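PDB 6A2F: alanine racemase, biosynthetic from Pseudomonas aeruginosa PAO1, which belongs to the alanine racemase family, pairing a TIM-barrel domain and a mainly beta-stranded C-terminal domain around a lysine-linked pyridoxal phosphate. Local coordinates for residues L328-V333 and Y342-K347; S86-A91 and L96-Q101; Q173-F178 and I200-M205; V120-D125 and L131-A136; L19-R22 and Q28-A31. All coordinates share one frame; numbering follows the deposited sequence.

Contact 1 (L328-V333 and Y342-K347); sequences LSVDEV and YELLSK
V330 and L344 join two successive short helices of the C-terminal domain, helix 330-336 and helix 341-346. The contact is buried, and its side-chain packing is apolar, with no hydrogen bond across it. V330 points at the second helix, and its CG2 does most of the touching. This methyl of V330 lies 3.8 Å from L344 CB. V330 CG2 also meets L345 CD2 at 4.0 Å, so one methyl touches two consecutive leucines. The first torsion of V330 (62°) puts CG2 anti to the backbone N and sends it to this side. The V330 and L344 side chains run alongside each other, pointing opposite ways. One turn on, V333 CG1 meets L344 CD2 at 3.9 Å, and these two side chains stand roughly perpendicular. L344 CD2 is also 3.9 Å from V330 O. P278 and W324 pack on L344 as well.

Each helix has its own polar fastening. S329 is the N-cap of the first, where its OG accepts from D331 N at 3.3 Å. In the second, S346 OG bonds to Y342 O at 3.0 Å. Y342 O also accepts from S346 N, which comes from the opposite face of its carbonyl plane. E343 OE2 pairs with K347 NZ and also accepts from R279 N of the second subunit.

Y342 takes no part in the apolar packing; its OH hydrogen-bonds to the phosphate of the modified residue at position 34. The contact is thus a helix-helix packing of the C-terminal domain, whose second helix also supplies Y342 to the D-lysine pocket.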
# COMPACT_ATOMS: atom_id res chain seq x y z
N LEU A 328 7.22 12.07 15.36
CA LEU A 328 5.82 11.67 15.44
C LEU A 328 5.71 10.18 15.17
O LEU A 328 6.13 9.70 14.11
CB LEU A 328 4.98 12.47 14.44
CG LEU A 328 3.51 12.08 14.19
CD1 LEU A 328 2.65 12.18 15.45
CD2 LEU A 328 2.93 12.93 13.07
N SER A 329 5.15 9.45 16.13
CA SER A 329 5.14 7.99 16.09
C SER A 329 4.19 7.44 15.03
O SER A 329 3.03 7.84 14.95
CB SER A 329 4.79 7.42 17.46
OG SER A 329 4.88 6.00 17.45
N VAL A 330 4.71 6.51 14.24
CA VAL A 330 3.91 5.81 13.23
C VAL A 330 2.69 5.18 13.91
O VAL A 330 1.61 5.08 13.31
CB VAL A 330 4.77 4.78 12.43
CG1 VAL A 330 5.34 3.70 13.34
CG2 VAL A 330 3.97 4.17 11.29
N ASP A 331 2.87 4.81 15.18
CA ASP A 331 1.80 4.22 15.99
C ASP A 331 0.68 5.21 16.28
O ASP A 331 -0.49 4.84 16.20
CB ASP A 331 2.37 3.63 17.28
CG ASP A 331 3.38 2.53 17.00
OD1 ASP A 331 3.11 1.69 16.12
OD2 ASP A 331 4.45 2.51 17.66
N GLU A 332 1.02 6.46 16.59
CA GLU A 332 0.01 7.49 16.81
C GLU A 332 -0.78 7.77 15.53
O GLU A 332 -2.01 7.83 15.56
CB GLU A 332 0.62 8.79 17.35
CG GLU A 332 -0.40 9.73 17.98
CD GLU A 332 0.12 11.15 18.19
OE1 GLU A 332 1.32 11.32 18.51
OE2 GLU A 332 -0.67 12.10 18.05
N VAL A 333 -0.06 7.91 14.41
CA VAL A 333 -0.69 8.18 13.12
C VAL A 333 -1.62 7.04 12.72
O VAL A 333 -2.76 7.27 12.30
CB VAL A 333 0.34 8.46 12.00
CG1 VAL A 333 -0.34 8.75 10.67
CG2 VAL A 333 1.23 9.63 12.38
N TYR A 342 2.13 -1.58 11.68
CA TYR A 342 2.38 -2.63 10.70
C TYR A 342 1.99 -2.18 9.29
O TYR A 342 2.79 -2.25 8.36
CB TYR A 342 1.56 -3.89 11.01
CG TYR A 342 1.87 -4.62 12.30
CD1 TYR A 342 2.92 -5.53 12.38
CD2 TYR A 342 1.04 -4.47 13.42
CE1 TYR A 342 3.17 -6.23 13.55
CE2 TYR A 342 1.29 -5.17 14.59
CZ TYR A 342 2.35 -6.04 14.66
OH TYR A 342 2.59 -6.73 15.83
N GLU A 343 0.74 -1.73 9.13
CA GLU A 343 0.19 -1.43 7.82
C GLU A 343 0.86 -0.23 7.16
O GLU A 343 1.22 -0.29 5.99
CB GLU A 343 -1.33 -1.23 7.87
CG GLU A 343 -1.95 -1.09 6.49
CD GLU A 343 -3.47 -1.02 6.47
OE1 GLU A 343 -4.08 -0.49 7.42
OE2 GLU A 343 -4.06 -1.49 5.47
N LEU A 344 1.03 0.84 7.93
CA LEU A 344 1.64 2.06 7.41
C LEU A 344 3.08 1.81 6.95
O LEU A 344 3.46 2.25 5.86
CB LEU A 344 1.59 3.18 8.45
CG LEU A 344 0.35 4.09 8.48
CD1 LEU A 344 -0.95 3.30 8.63
CD2 LEU A 344 0.48 5.12 9.60
N LEU A 345 3.85 1.10 7.77
CA LEU A 345 5.25 0.81 7.47
C LEU A 345 5.42 -0.12 6.26
O LEU A 345 6.19 0.19 5.35
CB LEU A 345 5.96 0.20 8.70
CG LEU A 345 6.21 1.07 9.93
CD1 LEU A 345 6.82 0.24 11.06
CD2 LEU A 345 7.11 2.26 9.61
N SER A 346 4.70 -1.23 6.25
CA SER A 346 4.89 -2.24 5.21
C SER A 346 4.27 -1.89 3.86
O SER A 346 4.52 -2.58 2.87
CB SER A 346 4.42 -3.62 5.69
OG SER A 346 3.01 -3.66 5.76
N LYS A 347 3.47 -0.83 3.82
CA LYS A 347 2.81 -0.42 2.58
C LYS A 347 3.38 0.83 1.90
O LYS A 347 2.83 1.32 0.91
CB LYS A 347 1.30 -0.29 2.76
CG LYS A 347 0.59 -1.61 2.61
CD LYS A 347 -0.81 -1.41 2.05
CE LYS A 347 -1.86 -1.58 3.13
NZ LYS A 347 -3.19 -1.87 2.53

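Contact 2 (S86-A91 and L96-Q101); sequences SEYALA and LDLVIQ
The Y88 ring meets L98 at its edge: L98 CD1 lies in the ring plane, 3.9 Å from Y88 CD1 and 4.0 Å from Y88 CE1. The first torsion of Y88 (-68°) sets CG beside the backbone N, and with this torsion the ring edge comes to L98 CD1. The ring and the L98 side chain cross obliquely. Further packing on the ring comes from Q105, A108 and A112 of helix 103-112. At its end, Y88 OH is 3.0 Å from a water. The same water donates to V99 O at 2.8 Å, so the ring is tied to the strand by its hydroxyl as well as by its edge.

The other branch of L98 serves A91. L98 CD2 sits 3.8 Å from A91 CB, and each methyl of this leucine therefore has its own partner on helix 87-93. L96 CD1 comes to A91 CB more loosely, at 4.2 Å. Beside it the backbones bond directly: L96 N donates to A91 O at 3.1 Å, nearly along the C=O axis. This bond closes the turn that leads from the helix into strand 98-100 of the TIM barrel, which runs between strands 75-78 and 118-123.

The chemistry is that of a buried helix-strand junction. Apolar branches fill the interior, one direct bond fixes the turn, and a water satisfies the carbonyl of V99.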
# COMPACT_ATOMS: atom_id res chain seq x y z
N SER A 86 6.84 -28.07 -6.05
CA SER A 86 8.04 -27.69 -6.80
C SER A 86 8.99 -26.79 -6.01
O SER A 86 10.14 -26.60 -6.40
CB SER A 86 7.66 -27.03 -8.13
OG SER A 86 6.92 -25.83 -7.92
N GLU A 87 8.51 -26.24 -4.89
CA GLU A 87 9.34 -25.36 -4.06
C GLU A 87 10.42 -26.10 -3.27
O GLU A 87 11.51 -25.57 -3.06
CB GLU A 87 8.46 -24.52 -3.11
CG GLU A 87 7.74 -23.38 -3.81
CD GLU A 87 7.02 -22.43 -2.86
OE1 GLU A 87 6.31 -21.55 -3.37
OE2 GLU A 87 7.16 -22.56 -1.63
N TYR A 88 10.13 -27.34 -2.87
CA TYR A 88 11.03 -28.08 -1.98
C TYR A 88 12.46 -28.24 -2.48
O TYR A 88 13.40 -28.05 -1.70
CB TYR A 88 10.42 -29.44 -1.60
CG TYR A 88 9.21 -29.28 -0.71
CD1 TYR A 88 9.35 -29.02 0.66
CD2 TYR A 88 7.92 -29.37 -1.23
CE1 TYR A 88 8.25 -28.86 1.48
CE2 TYR A 88 6.81 -29.21 -0.42
CZ TYR A 88 6.97 -28.96 0.93
OH TYR A 88 5.87 -28.80 1.73
N ALA A 89 12.63 -28.57 -3.76
CA ALA A 89 13.97 -28.68 -4.35
C ALA A 89 14.76 -27.38 -4.20
O ALA A 89 15.95 -27.41 -3.88
CB ALA A 89 13.89 -29.11 -5.81
N LEU A 90 14.10 -26.24 -4.41
CA LEU A 90 14.74 -24.94 -4.23
C LEU A 90 15.02 -24.62 -2.75
O LEU A 90 16.08 -24.10 -2.42
CB LEU A 90 13.94 -23.82 -4.90
CG LEU A 90 14.58 -22.42 -4.91
CD1 LEU A 90 16.05 -22.41 -5.32
CD2 LEU A 90 13.77 -21.49 -5.82
N ALA A 91 14.07 -24.95 -1.87
CA ALA A 91 14.24 -24.80 -0.43
C ALA A 91 15.45 -25.59 0.07
O ALA A 91 16.15 -25.15 0.98
CB ALA A 91 12.99 -25.21 0.32
N LEU A 96 17.03 -24.11 3.78
CA LEU A 96 16.03 -23.39 4.56
C LEU A 96 15.38 -24.26 5.61
O LEU A 96 15.29 -25.48 5.46
CB LEU A 96 14.96 -22.81 3.64
CG LEU A 96 15.40 -21.89 2.49
CD1 LEU A 96 14.18 -21.46 1.69
CD2 LEU A 96 16.16 -20.68 3.00
N ASP A 97 14.92 -23.61 6.69
CA ASP A 97 14.10 -24.27 7.69
C ASP A 97 12.67 -24.31 7.19
O ASP A 97 12.10 -23.27 6.81
CB ASP A 97 14.14 -23.52 9.02
CG ASP A 97 15.40 -23.80 9.81
OD1 ASP A 97 16.43 -24.20 9.22
OD2 ASP A 97 15.35 -23.61 11.04
N LEU A 98 12.09 -25.50 7.18
CA LEU A 98 10.73 -25.67 6.69
C LEU A 98 9.72 -25.65 7.82
O LEU A 98 10.03 -25.99 8.96
CB LEU A 98 10.60 -26.97 5.89
CG LEU A 98 11.55 -27.17 4.70
CD1 LEU A 98 11.28 -28.52 4.05
CD2 LEU A 98 11.44 -26.04 3.68
N VAL A 99 8.51 -25.20 7.49
CA VAL A 99 7.35 -25.32 8.36
C VAL A 99 6.35 -26.29 7.72
O VAL A 99 6.13 -26.26 6.51
CB VAL A 99 6.71 -23.93 8.63
CG1 VAL A 99 5.24 -24.07 9.01
CG2 VAL A 99 7.46 -23.20 9.73
N ILE A 100 5.78 -27.16 8.56
CA ILE A 100 4.63 -27.98 8.17
C ILE A 100 3.41 -27.63 9.05
O ILE A 100 3.47 -27.78 10.27
CB ILE A 100 4.95 -29.49 8.20
CG1 ILE A 100 6.05 -29.82 7.19
CG2 ILE A 100 3.69 -30.30 7.90
CD1 ILE A 100 6.64 -31.21 7.33
N GLN A 101 2.33 -27.18 8.40
CA GLN A 101 1.13 -26.66 9.07
C GLN A 101 -0.10 -27.52 8.85
O GLN A 101 -1.04 -27.47 9.64
CB GLN A 101 0.75 -25.30 8.51
CG GLN A 101 1.81 -24.24 8.61
CD GLN A 101 1.60 -23.12 7.61
OE1 GLN A 101 0.94 -23.29 6.59
NE2 GLN A 101 2.18 -21.97 7.91
O HOH W 1 6.78 -26.92 3.83

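Contact 3 (Q173-F178 and I200-M205); sequences QQLESF and IPAAHM
M205 reaches F178 with the whole outer half of its side chain. From CB the chain sets out beside the backbone N. M205 CG is the first atom to touch, 3.9 Å from F178 CE1 and 4.2 Å from F178 CZ. The chain then bends at its second torsion (-66°), which turns the sulfur back along the ring. M205 SD lies 3.7 Å from F178 CE1 and 4.9 Å from the centroid of the F178 ring, 64° off the ring normal. This is a Met-aromatic contact of oblique approach. The terminal M205 CE comes closest, 3.6 Å from F178 CE1, and it also touches F178 CD1. R189 of strand 189-190 packs on both side chains.

L175, one turn earlier on helix 169-179, adds a looser patch. L175 CD1 faces A202 CB at 4.3 Å. L175 CD2 reaches A202 O at 4.0 Å and only grazes M205 CE. A202 is exposed, so this end is the more open one, while F178 and M205 are buried.

The contact packs helix 169-179 against the loop between helix 194-199 and strand 207-208. No hydrogen bond crosses it. It probably rests on apolar packing, with the thioether adding a Met-aromatic contribution, which implies fit of shape rather than directed polar bonding.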
# COMPACT_ATOMS: atom_id res chain seq x y z
N GLN A 173 -4.79 -19.85 27.23
CA GLN A 173 -5.22 -21.05 26.50
C GLN A 173 -4.17 -21.50 25.50
O GLN A 173 -3.89 -22.70 25.39
CB GLN A 173 -6.52 -20.79 25.75
CG GLN A 173 -7.79 -20.88 26.58
CD GLN A 173 -9.03 -20.74 25.72
OE1 GLN A 173 -9.19 -21.43 24.70
NE2 GLN A 173 -9.93 -19.84 26.12
N GLN A 174 -3.61 -20.54 24.75
CA GLN A 174 -2.63 -20.84 23.70
C GLN A 174 -1.32 -21.36 24.28
O GLN A 174 -0.70 -22.26 23.73
CB GLN A 174 -2.37 -19.60 22.83
CG GLN A 174 -3.51 -19.27 21.87
CD GLN A 174 -3.13 -18.21 20.86
OE1 GLN A 174 -3.31 -17.02 21.10
NE2 GLN A 174 -2.61 -18.64 19.71
N LEU A 175 -0.93 -20.78 25.42
CA LEU A 175 0.29 -21.16 26.12
C LEU A 175 0.16 -22.57 26.70
O LEU A 175 1.10 -23.37 26.61
CB LEU A 175 0.59 -20.11 27.21
CG LEU A 175 1.95 -19.92 27.89
CD1 LEU A 175 1.86 -20.17 29.39
CD2 LEU A 175 3.10 -20.70 27.27
N GLU A 176 -1.01 -22.87 27.28
CA GLU A 176 -1.29 -24.19 27.83
C GLU A 176 -1.33 -25.26 26.74
O GLU A 176 -0.85 -26.38 26.96
CB GLU A 176 -2.61 -24.19 28.62
CG GLU A 176 -2.47 -23.67 30.05
CD GLU A 176 -3.80 -23.37 30.71
OE1 GLU A 176 -4.83 -23.97 30.31
OE2 GLU A 176 -3.82 -22.54 31.64
N SER A 177 -1.90 -24.92 25.59
CA SER A 177 -1.91 -25.80 24.43
C SER A 177 -0.49 -26.15 23.99
O SER A 177 -0.16 -27.32 23.79
CB SER A 177 -2.68 -25.16 23.28
OG SER A 177 -2.57 -25.92 22.09
N PHE A 178 0.35 -25.12 23.85
CA PHE A 178 1.76 -25.27 23.49
C PHE A 178 2.49 -26.15 24.50
O PHE A 178 3.14 -27.12 24.10
CB PHE A 178 2.42 -23.88 23.40
CG PHE A 178 3.79 -23.88 22.76
CD1 PHE A 178 4.92 -24.21 23.51
CD2 PHE A 178 3.95 -23.54 21.43
CE1 PHE A 178 6.18 -24.21 22.93
CE2 PHE A 178 5.21 -23.53 20.84
CZ PHE A 178 6.33 -23.86 21.60
N ILE A 200 5.57 -11.76 27.76
CA ILE A 200 5.27 -13.15 28.14
C ILE A 200 6.54 -14.02 28.21
O ILE A 200 6.78 -14.84 27.32
CB ILE A 200 4.26 -13.85 27.18
CG1 ILE A 200 3.24 -12.86 26.56
CG2 ILE A 200 3.58 -15.04 27.85
CD1 ILE A 200 2.30 -12.19 27.54
N PRO A 201 7.36 -13.86 29.28
CA PRO A 201 8.62 -14.62 29.37
C PRO A 201 8.45 -16.15 29.27
O PRO A 201 9.36 -16.83 28.79
CB PRO A 201 9.20 -14.21 30.74
CG PRO A 201 8.06 -13.60 31.49
CD PRO A 201 7.17 -12.98 30.45
N ALA A 202 7.30 -16.66 29.71
CA ALA A 202 6.96 -18.09 29.57
C ALA A 202 6.86 -18.55 28.11
O ALA A 202 6.94 -19.75 27.82
CB ALA A 202 5.66 -18.40 30.30
N ALA A 203 6.69 -17.61 27.19
CA ALA A 203 6.59 -17.92 25.77
C ALA A 203 7.93 -17.86 25.05
O ALA A 203 8.01 -18.19 23.86
CB ALA A 203 5.59 -16.98 25.09
N HIS A 204 8.98 -17.45 25.76
CA HIS A 204 10.30 -17.23 25.16
C HIS A 204 10.89 -18.49 24.53
O HIS A 204 11.50 -18.41 23.45
CB HIS A 204 11.28 -16.61 26.17
CG HIS A 204 10.99 -15.18 26.50
ND1 HIS A 204 11.66 -14.49 27.49
CD2 HIS A 204 10.09 -14.30 25.98
CE1 HIS A 204 11.20 -13.25 27.55
NE2 HIS A 204 10.25 -13.11 26.65
N MET A 205 10.73 -19.63 25.19
CA MET A 205 11.19 -20.93 24.67
C MET A 205 12.65 -20.88 24.16
O MET A 205 13.53 -20.43 24.89
CB MET A 205 10.22 -21.46 23.61
CG MET A 205 8.78 -21.61 24.09
SD MET A 205 8.62 -22.89 25.37
CE MET A 205 6.99 -22.53 26.00

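Contact 4 (V120-D125 and L131-A136); sequences VWLKLD and LGFDPA. With MLI (malonate ion), chain C.
D125 N donates to F133 O at 2.8 Å, and the bond is nearly straight (171°). A second bond runs beside it, from F133 N to K123 O at 2.9 Å. Together they form a single beta bridge between L124 and F133. G132 passes close by, its CA 3.2 Å from K123 O, with a phi of 110° that suits glycine. D125 points at the incoming chain, and its CB lies 3.3 Å from L131 O. D125 OD2 forms a salt bridge with R244 of the second subunit.

The bridge lies where strand 118-123 gives way to the loop before helix 135-145. These elements open a beta-alpha-beta unit of the TIM-barrel domain, completed by strand 151-157. D134 is the N-cap of the helix and bonds to A137 N. L124 CD1 lies 3.6 Å from F133 O and also touches P135. The F133 ring takes L122 CD2 at 4.2 Å obliquely, and W141 stacks on it.

K123 and L131 flank a malonate ion, probably from the crystallisation liquor. The lysine chain bends at its third torsion (-70°), which turns the last part toward the ion. K123 NZ gives a bond to malonate O7 at 2.9 Å and another to L79 O. L131 N reaches the other carboxylate, at malonate O9, 2.8 Å away. R130, a residue of one D-lysine pocket, binds the malonate through its NE. L131 also packs on M304 of the second subunit.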
# COMPACT_ATOMS: atom_id res chain seq x y z
N VAL A 120 12.87 -28.89 10.38
CA VAL A 120 11.42 -28.89 10.20
C VAL A 120 10.76 -28.36 11.47
O VAL A 120 11.02 -28.86 12.57
CB VAL A 120 10.89 -30.31 9.87
CG1 VAL A 120 9.37 -30.33 9.83
CG2 VAL A 120 11.46 -30.81 8.55
N TRP A 121 9.93 -27.34 11.31
CA TRP A 121 9.15 -26.77 12.41
C TRP A 121 7.68 -27.14 12.19
O TRP A 121 7.07 -26.73 11.20
CB TRP A 121 9.29 -25.25 12.44
CG TRP A 121 10.69 -24.75 12.71
CD1 TRP A 121 11.75 -24.78 11.84
CD2 TRP A 121 11.17 -24.14 13.91
NE1 TRP A 121 12.86 -24.23 12.44
CE2 TRP A 121 12.53 -23.82 13.71
CE3 TRP A 121 10.58 -23.83 15.15
CZ2 TRP A 121 13.32 -23.21 14.70
CZ3 TRP A 121 11.37 -23.22 16.13
CH2 TRP A 121 12.72 -22.92 15.90
N LEU A 122 7.14 -27.94 13.10
CA LEU A 122 5.74 -28.32 13.06
C LEU A 122 4.92 -27.22 13.70
O LEU A 122 5.22 -26.79 14.82
CB LEU A 122 5.50 -29.64 13.80
CG LEU A 122 5.99 -30.95 13.18
CD1 LEU A 122 5.83 -32.10 14.16
CD2 LEU A 122 5.23 -31.25 11.89
N LYS A 123 3.90 -26.75 12.99
CA LYS A 123 3.09 -25.65 13.49
C LYS A 123 1.84 -26.11 14.19
O LYS A 123 0.98 -26.78 13.61
CB LYS A 123 2.74 -24.66 12.37
CG LYS A 123 2.04 -23.41 12.87
CD LYS A 123 1.86 -22.36 11.79
CE LYS A 123 3.18 -21.75 11.37
NZ LYS A 123 2.97 -20.72 10.32
N LEU A 124 1.75 -25.74 15.46
CA LEU A 124 0.55 -25.95 16.25
C LEU A 124 -0.41 -24.78 16.06
O LEU A 124 -0.01 -23.61 16.18
CB LEU A 124 0.91 -26.09 17.73
CG LEU A 124 -0.22 -26.07 18.76
CD1 LEU A 124 -1.04 -27.36 18.70
CD2 LEU A 124 0.34 -25.85 20.15
N ASP A 125 -1.68 -25.09 15.89
CA ASP A 125 -2.69 -24.06 15.85
C ASP A 125 -3.18 -24.08 17.30
O ASP A 125 -3.83 -25.03 17.72
CB ASP A 125 -3.82 -24.42 14.90
CG ASP A 125 -5.00 -23.47 15.00
OD1 ASP A 125 -4.87 -22.41 15.64
OD2 ASP A 125 -6.06 -23.78 14.45
N LEU A 131 -3.69 -21.23 10.49
CA LEU A 131 -2.67 -22.21 10.13
C LEU A 131 -2.33 -23.12 11.30
O LEU A 131 -2.47 -22.73 12.46
CB LEU A 131 -1.40 -21.51 9.64
CG LEU A 131 -1.48 -20.62 8.39
CD1 LEU A 131 -0.13 -19.97 8.18
CD2 LEU A 131 -1.89 -21.40 7.15
N GLY A 132 -1.88 -24.34 11.01
CA GLY A 132 -1.41 -25.27 12.04
C GLY A 132 -2.30 -26.47 12.31
O GLY A 132 -3.48 -26.47 11.98
N PHE A 133 -1.71 -27.51 12.92
CA PHE A 133 -2.42 -28.73 13.32
C PHE A 133 -3.11 -28.55 14.68
O PHE A 133 -2.70 -27.71 15.48
CB PHE A 133 -1.44 -29.89 13.45
CG PHE A 133 -0.74 -30.28 12.18
CD1 PHE A 133 -1.42 -30.99 11.18
CD2 PHE A 133 0.60 -29.98 11.99
CE1 PHE A 133 -0.77 -31.37 10.02
CE2 PHE A 133 1.26 -30.35 10.82
CZ PHE A 133 0.57 -31.05 9.83
N ASP A 134 -4.13 -29.36 14.93
CA ASP A 134 -4.63 -29.56 16.30
C ASP A 134 -3.62 -30.43 17.08
O ASP A 134 -2.76 -31.06 16.47
CB ASP A 134 -6.06 -30.16 16.32
CG ASP A 134 -6.16 -31.52 15.62
OD1 ASP A 134 -5.37 -32.44 15.91
OD2 ASP A 134 -7.07 -31.67 14.77
N PRO A 135 -3.71 -30.46 18.43
CA PRO A 135 -2.73 -31.25 19.18
C PRO A 135 -2.61 -32.72 18.73
O PRO A 135 -1.49 -33.23 18.63
CB PRO A 135 -3.23 -31.15 20.62
CG PRO A 135 -3.91 -29.82 20.67
CD PRO A 135 -4.56 -29.65 19.33
N ALA A 136 -3.73 -33.38 18.44
CA ALA A 136 -3.70 -34.80 18.03
C ALA A 136 -2.93 -35.03 16.72
O ALA A 136 -2.10 -35.93 16.64
CB ALA A 136 -5.11 -35.37 17.95
C1 MLI C . -0.66 -17.79 12.60
C2 MLI C . 0.56 -18.20 11.82
C3 MLI C . -1.92 -18.23 11.88
O6 MLI C . 1.02 -17.42 10.96
O7 MLI C . 1.07 -19.31 12.07
O8 MLI C . -2.48 -17.42 11.11
O9 MLI C . -2.34 -19.39 12.10

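Contact 5 (L19-R22 and Q28-A31); sequences LAKR and QAFA
K21 CG against A29 CB, 3.9 Å apart, is the tight part of this small contact. The A29 methyl points at helix 10-22 and is buried, and K21 CG packs on it. From there the contact loosens. The outer part of K21 passes toward Q28, where K21 NZ comes no nearer than 4.5 Å to Q28 CA. K21 and Q28 are both partly exposed, and Q28 CB points away from the helix. This is the more open side.

The course of K21 explains the change. Its chain bends twice near its end, at the third torsion (67°) and again at the fourth (56°). The amino group is thereby carried alongside the strand to D54, with which NZ forms a salt bridge. D54 OD2 also accepts from A29 N, so the same carboxylate oxygen binds the helix side chain and the strand backbone. The carbonyl of A29 has a partner too: Y17 OH bonds to A29 O.

The segments belong to the TIM-barrel domain. Helix 10-22 leads by a short loop into strand 28-32, which lies between strands 55-58 and 207-208 in a parallel sheet.

The direct packing is slight, with no hydrogen bond between the segments. The chemistry implies a split use of one lysine: its CG packs on the alanine methyl, while its amino group forms a salt bridge with D54, which probably balances the charge.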
# COMPACT_ATOMS: atom_id res chain seq x y z
N LEU A 19 17.88 -5.29 21.95
CA LEU A 19 16.90 -5.14 23.02
C LEU A 19 15.99 -6.38 23.10
O LEU A 19 15.63 -6.82 24.20
CB LEU A 19 16.07 -3.87 22.79
CG LEU A 19 15.18 -3.36 23.94
CD1 LEU A 19 15.07 -1.84 23.85
CD2 LEU A 19 13.80 -4.00 23.93
N ALA A 20 15.62 -6.92 21.94
CA ALA A 20 14.81 -8.14 21.89
C ALA A 20 15.59 -9.33 22.43
O ALA A 20 15.05 -10.15 23.18
CB ALA A 20 14.35 -8.41 20.46
N LYS A 21 16.87 -9.42 22.07
CA LYS A 21 17.73 -10.49 22.56
C LYS A 21 17.95 -10.43 24.08
O LYS A 21 18.01 -11.47 24.74
CB LYS A 21 19.07 -10.50 21.81
CG LYS A 21 19.02 -11.29 20.51
CD LYS A 21 20.39 -11.43 19.87
CE LYS A 21 21.35 -12.30 20.67
NZ LYS A 21 20.81 -13.66 20.94
N ARG A 22 18.01 -9.22 24.61
CA ARG A 22 18.21 -8.98 26.05
C ARG A 22 17.02 -9.44 26.91
O ARG A 22 17.18 -9.71 28.11
CB ARG A 22 18.56 -7.50 26.30
CG ARG A 22 18.86 -7.12 27.74
CD ARG A 22 20.20 -7.64 28.25
NE ARG A 22 20.55 -7.01 29.52
CZ ARG A 22 21.71 -7.15 30.16
NH1 ARG A 22 22.68 -7.91 29.66
NH2 ARG A 22 21.91 -6.51 31.31
N GLN A 28 17.87 -17.70 21.57
CA GLN A 28 18.14 -17.17 20.23
C GLN A 28 16.96 -16.32 19.73
O GLN A 28 15.83 -16.45 20.22
CB GLN A 28 18.40 -18.31 19.24
CG GLN A 28 19.48 -19.30 19.65
CD GLN A 28 20.87 -18.71 19.54
OE1 GLN A 28 21.36 -18.42 18.44
NE2 GLN A 28 21.52 -18.52 20.68
N ALA A 29 17.23 -15.45 18.76
CA ALA A 29 16.16 -14.63 18.17
C ALA A 29 16.21 -14.60 16.63
O ALA A 29 17.25 -14.29 16.04
CB ALA A 29 16.18 -13.23 18.74
N PHE A 30 15.07 -14.92 16.01
CA PHE A 30 14.89 -14.70 14.58
C PHE A 30 14.65 -13.21 14.35
O PHE A 30 13.84 -12.60 15.04
CB PHE A 30 13.66 -15.45 14.06
CG PHE A 30 13.88 -16.91 13.79
CD1 PHE A 30 14.69 -17.33 12.74
CD2 PHE A 30 13.24 -17.87 14.57
CE1 PHE A 30 14.88 -18.68 12.49
CE2 PHE A 30 13.43 -19.22 14.32
CZ PHE A 30 14.24 -19.63 13.28
N ALA A 31 15.34 -12.64 13.37
CA ALA A 31 14.96 -11.33 12.86
C ALA A 31 13.90 -11.55 11.78
O ALA A 31 14.19 -12.10 10.72
CB ALA A 31 16.16 -10.58 12.29

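How the contacts relate
Contacts 2 to 5 lie in the TIM-barrel domain, and contact 1 lies in the C-terminal domain. Contact 4 is the hub. It meets contact 2 across neighbouring strands, where L98 O and W121 N are 2.7 Å apart, a probable hydrogen bond. It touches contact 3 through L124 CD2, 3.5 Å from S177 OG, and contact 5 through W121 CZ2, 4.0 Å from F30 CZ. Contact 1 stands apart, with nearest atoms about 12 Å from contacts 3 and 5. Contacts 1 and 4 both touch the second subunit. The L131 side chain of contact 4 is about 7 Å, and the L345 side chain of contact 1 about 11 Å, from a bound D-lysine.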